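Side-chain contacts in polyketide biosynthesis 3-hydroxy-3-methylglutaryl-ACP synthase PksG (Bacillus subtilis, PDB 4YXT), which catalyses the aldol condensation of acetyl-ACP with a carrier-bound beta-ketothioester intermediate during synthesis of the antibiotic bacillaene: residues G5-N10 with G135-V140; A307-I310 with R314-T317. The protein carries 1 engineered substitution. One frame throughout, in Å; residues are numbered along the deposited sequence.

Interaction 1 of 2, residues G5-N10 with G135-V140; sequences GIEAMN and GAKALV
E7 and K137 form a salt bridge that carries the whole contact. NZ of K137 donates a hydrogen bond to OE1 of E7 at 2.8 Å, on the syn lone pair of that oxygen. NZ of K137 is farther from OE2 of E7, at 3.3 Å, so it leans to the OE1 side of the carboxylate. CE of K137 follows closely, 3.2 Å from OE1 of E7. The two side chains meet at about a right angle. E7 runs out extended beyond CG (chi2 -173°), which carries its carboxylate across to K137. K137 instead bends at chi2, chi3 and chi4, and this brings its end nearer to E7 than its first bond would suggest. The CA atoms of E7 and K137 stay 9.4 Å apart. OE2 of E7 takes a separate hydrogen bond from the backbone N of N180, so both carboxylate oxygens are engaged. The side chain of K137 also touches R73. E7 sits at a corner of its strand, where E7 and A8 both face L176 in a classic beta bulge. Strand 170-178 lies between strands 5-12 and 137-145, so the bridge spans an intervening strand in the mixed sheet of this thiolase-like fold.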
loop_
_atom_site.group_PDB
_atom_site.type_symbol
_atom_site.label_atom_id
_atom_site.label_comp_id
_atom_site.label_asym_id
_atom_site.label_seq_id
_atom_site.Cartn_x
_atom_site.Cartn_y
_atom_site.Cartn_z
ATOM N N GLY A 5 -3.676 19.685 -2.420
ATOM C CA GLY A 5 -2.895 19.143 -3.494
ATOM C C GLY A 5 -1.442 19.431 -3.302
ATOM O O GLY A 5 -0.954 19.415 -2.188
ATOM N N ILE A 6 -0.750 19.693 -4.404
ATOM C CA ILE A 6 0.707 19.701 -4.392
ATOM C C ILE A 6 1.251 21.100 -4.009
ATOM O O ILE A 6 1.002 22.067 -4.698
ATOM C CB ILE A 6 1.291 19.212 -5.757
ATOM C CG1 ILE A 6 0.728 17.844 -6.140
ATOM C CG2 ILE A 6 2.790 19.245 -5.755
ATOM C CD1 ILE A 6 1.211 17.295 -7.483
ATOM N N GLU A 7 2.041 21.156 -2.939
ATOM C CA GLU A 7 2.815 22.342 -2.561
ATOM C C GLU A 7 4.189 22.313 -3.209
ATOM O O GLU A 7 4.749 23.333 -3.566
ATOM C CB GLU A 7 2.939 22.433 -1.029
ATOM C CG GLU A 7 1.567 22.502 -0.388
ATOM C CD GLU A 7 1.611 22.768 1.101
ATOM O OE1 GLU A 7 2.651 22.512 1.734
ATOM O OE2 GLU A 7 0.604 23.224 1.645
ATOM N N ALA A 8 4.740 21.131 -3.411
ATOM C CA ALA A 8 6.060 21.090 -3.965
ATOM C C ALA A 8 6.271 19.670 -4.497
ATOM O O ALA A 8 5.679 18.759 -3.973
ATOM C CB ALA A 8 7.067 21.450 -2.884
ATOM N N MET A 9 7.062 19.513 -5.556
ATOM C CA MET A 9 7.406 18.164 -6.052
ATOM C C MET A 9 8.750 18.156 -6.761
ATOM O O MET A 9 9.108 19.128 -7.381
ATOM C CB MET A 9 6.293 17.568 -6.951
ATOM C CG MET A 9 6.275 18.028 -8.392
ATOM S SD MET A 9 4.795 17.456 -9.284
ATOM C CE MET A 9 5.102 15.706 -9.378
ATOM N N ASN A 10 9.479 17.052 -6.629
ATOM C CA ASN A 10 10.828 16.944 -7.119
ATOM C C ASN A 10 11.158 15.571 -7.657
ATOM O O ASN A 10 10.693 14.574 -7.160
ATOM C CB ASN A 10 11.850 17.301 -6.050
ATOM C CG ASN A 10 13.262 17.379 -6.627
ATOM O OD1 ASN A 10 13.444 17.902 -7.711
ATOM N ND2 ASN A 10 14.202 16.802 -5.987
ATOM N N GLY A 135 -3.732 21.648 9.463
ATOM C CA GLY A 135 -2.388 22.149 9.296
ATOM C C GLY A 135 -1.397 21.074 8.823
ATOM O O GLY A 135 -0.305 21.421 8.359
ATOM N N ALA A 136 -1.762 19.786 8.888
ATOM C CA ALA A 136 -0.761 18.705 8.600
ATOM C C ALA A 136 -0.434 18.599 7.108
ATOM O O ALA A 136 -1.131 19.078 6.252
ATOM C CB ALA A 136 -1.218 17.353 9.136
ATOM N N LYS A 137 0.645 17.928 6.796
ATOM C CA LYS A 137 0.999 17.727 5.402
ATOM C C LYS A 137 1.235 16.224 5.218
ATOM O O LYS A 137 1.304 15.454 6.191
ATOM C CB LYS A 137 2.256 18.560 5.115
ATOM C CG LYS A 137 2.013 20.036 5.019
ATOM C CD LYS A 137 3.127 20.875 5.595
ATOM C CE LYS A 137 3.506 22.076 4.743
ATOM N NZ LYS A 137 2.383 23.011 4.448
ATOM N N ALA A 138 1.329 15.808 3.981
ATOM C CA ALA A 138 1.719 14.456 3.637
ATOM C C ALA A 138 2.821 14.551 2.613
ATOM O O ALA A 138 2.853 15.461 1.768
ATOM C CB ALA A 138 0.524 13.713 3.042
ATOM N N LEU A 139 3.694 13.564 2.651
ATOM C CA LEU A 139 4.700 13.342 1.659
ATOM C C LEU A 139 4.439 11.984 0.970
ATOM O O LEU A 139 4.278 10.976 1.628
ATOM C CB LEU A 139 6.029 13.319 2.361
ATOM C CG LEU A 139 7.269 13.270 1.494
ATOM C CD1 LEU A 139 7.377 14.388 0.453
ATOM C CD2 LEU A 139 8.413 13.340 2.440
ATOM N N VAL A 140 4.304 12.014 -0.355
ATOM C CA VAL A 140 4.103 10.840 -1.140
ATOM C C VAL A 140 5.314 10.792 -2.015
ATOM O O VAL A 140 5.692 11.793 -2.632
ATOM C CB VAL A 140 2.837 10.924 -2.038
ATOM C CG1 VAL A 140 2.660 9.656 -2.842
ATOM C CG2 VAL A 140 1.604 11.165 -1.215
#

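Interaction 2 of 2, residues A307-I310 with R314-T317; sequences ASTI and RFDT
F315 overlaps T309 and I310 in the last part of helix 301-312. CE2 of F315 is the leading atom. CE2 of F315 lies 3.4 Å from the backbone O of T309, which sits at the ring edge, close to the ring plane. This places the carbonyl oxygen against the positive rim of the aromatic ring, a weak polar contact at most. The same CE2 of F315 is 3.9 Å from CA of I310, which approaches obliquely. A looser touch joins CG2 of T309 to CZ of F315 at 4.4 Å. With CG of F315 anti to its carbonyl carbon (chi1 -69°), the ring reaches back to the helix it follows. T309 offers its methyl to the ring, while its OG1 is hydrogen-bonded to O of A305, one turn earlier in the helix. The ring of F315 also meets that of Y246, with the planes about 30° apart, and the OH of Y246 is hydrogen-bonded to N of R314. The loop thus folds back on its own helix, with T309, I310 and F315 all packed on I321 of strand 319-327, and F315 also touching T339 of strand 331-339 and Q344 of helix 341-349.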
loop_
_atom_site.group_PDB
_atom_site.type_symbol
_atom_site.label_atom_id
_atom_site.label_comp_id
_atom_site.label_asym_id
_atom_site.label_seq_id
_atom_site.Cartn_x
_atom_site.Cartn_y
_atom_site.Cartn_z
ATOM N N ALA A 307 5.245 16.984 -13.585
ATOM C CA ALA A 307 6.401 17.864 -13.345
ATOM C C ALA A 307 6.956 18.453 -14.652
ATOM O O ALA A 307 7.263 19.654 -14.737
ATOM C CB ALA A 307 7.498 17.080 -12.650
ATOM N N SER A 308 7.049 17.599 -15.670
ATOM C CA SER A 308 7.559 18.017 -16.972
ATOM C C SER A 308 6.664 19.074 -17.537
ATOM O O SER A 308 7.184 20.061 -18.025
ATOM C CB SER A 308 7.724 16.852 -17.957
ATOM O OG SER A 308 8.449 17.257 -19.151
ATOM N N THR A 309 5.336 18.891 -17.418
ATOM C CA THR A 309 4.339 19.836 -17.933
ATOM C C THR A 309 4.423 21.203 -17.233
ATOM O O THR A 309 4.295 22.302 -17.865
ATOM C CB THR A 309 2.896 19.303 -17.738
ATOM O OG1 THR A 309 2.676 18.110 -18.515
ATOM C CG2 THR A 309 1.859 20.349 -18.095
ATOM N N ILE A 310 4.615 21.133 -15.922
ATOM C CA ILE A 310 4.742 22.325 -15.117
ATOM C C ILE A 310 6.043 23.057 -15.396
ATOM O O ILE A 310 6.006 24.238 -15.508
ATOM C CB ILE A 310 4.558 22.064 -13.608
ATOM C CG1 ILE A 310 3.116 21.611 -13.345
ATOM C CG2 ILE A 310 4.834 23.348 -12.822
ATOM C CD1 ILE A 310 2.916 20.866 -12.068
ATOM N N ARG A 314 3.433 26.643 -20.402
ATOM C CA ARG A 314 3.217 28.089 -20.258
ATOM C C ARG A 314 2.176 28.382 -19.180
ATOM O O ARG A 314 1.023 27.981 -19.314
ATOM C CB ARG A 314 2.748 28.694 -21.598
ATOM C CG ARG A 314 2.559 30.220 -21.547
ATOM C CD ARG A 314 2.109 30.827 -22.857
ATOM N NE ARG A 314 2.921 30.409 -24.000
ATOM C CZ ARG A 314 2.671 30.769 -25.262
ATOM N NH1 ARG A 314 1.646 31.578 -25.551
ATOM N NH2 ARG A 314 3.461 30.351 -26.245
ATOM N N PHE A 315 2.583 29.067 -18.114
ATOM C CA PHE A 315 1.682 29.377 -16.992
ATOM C C PHE A 315 1.645 30.845 -16.637
ATOM O O PHE A 315 1.941 31.229 -15.502
ATOM C CB PHE A 315 2.027 28.512 -15.782
ATOM C CG PHE A 315 1.707 27.066 -15.996
ATOM C CD1 PHE A 315 0.450 26.562 -15.677
ATOM C CD2 PHE A 315 2.610 26.236 -16.598
ATOM C CE1 PHE A 315 0.124 25.230 -15.938
ATOM C CE2 PHE A 315 2.306 24.908 -16.839
ATOM C CZ PHE A 315 1.078 24.393 -16.494
ATOM N N ASP A 316 1.267 31.665 -17.620
ATOM C CA ASP A 316 1.071 33.104 -17.389
ATOM C C ASP A 316 -0.117 33.319 -16.482
ATOM O O ASP A 316 -0.092 34.198 -15.641
ATOM C CB ASP A 316 0.864 33.907 -18.697
ATOM C CG ASP A 316 2.168 34.181 -19.434
ATOM O OD1 ASP A 316 3.141 33.407 -19.271
ATOM O OD2 ASP A 316 2.224 35.175 -20.187
ATOM N N THR A 317 -1.170 32.536 -16.702
ATOM C CA THR A 317 -2.356 32.573 -15.863
ATOM C C THR A 317 -2.576 31.124 -15.405
ATOM O O THR A 317 -1.894 30.228 -15.885
ATOM C CB THR A 317 -3.608 33.172 -16.593
ATOM O OG1 THR A 317 -4.114 32.258 -17.579
ATOM C CG2 THR A 317 -3.281 34.502 -17.286
#

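The two contacts lie in different halves of the chain, about 18 Å apart between centres, and share no helix or strand. Interaction 1 is partly buried and polar: one charged pair joins two strands of the sheet that are not neighbours. The touching residues of interaction 2 are all buried, and its chemistry is mostly nonpolar: an aromatic ring closes a loop onto the helix just before it. The first links residues far apart in sequence, the second residues only a few positions apart. They touch where CE of M9 packs 4.3 Å from CB of A307. V183 also touches both, through I6 in interaction 1 and I310 in interaction 2.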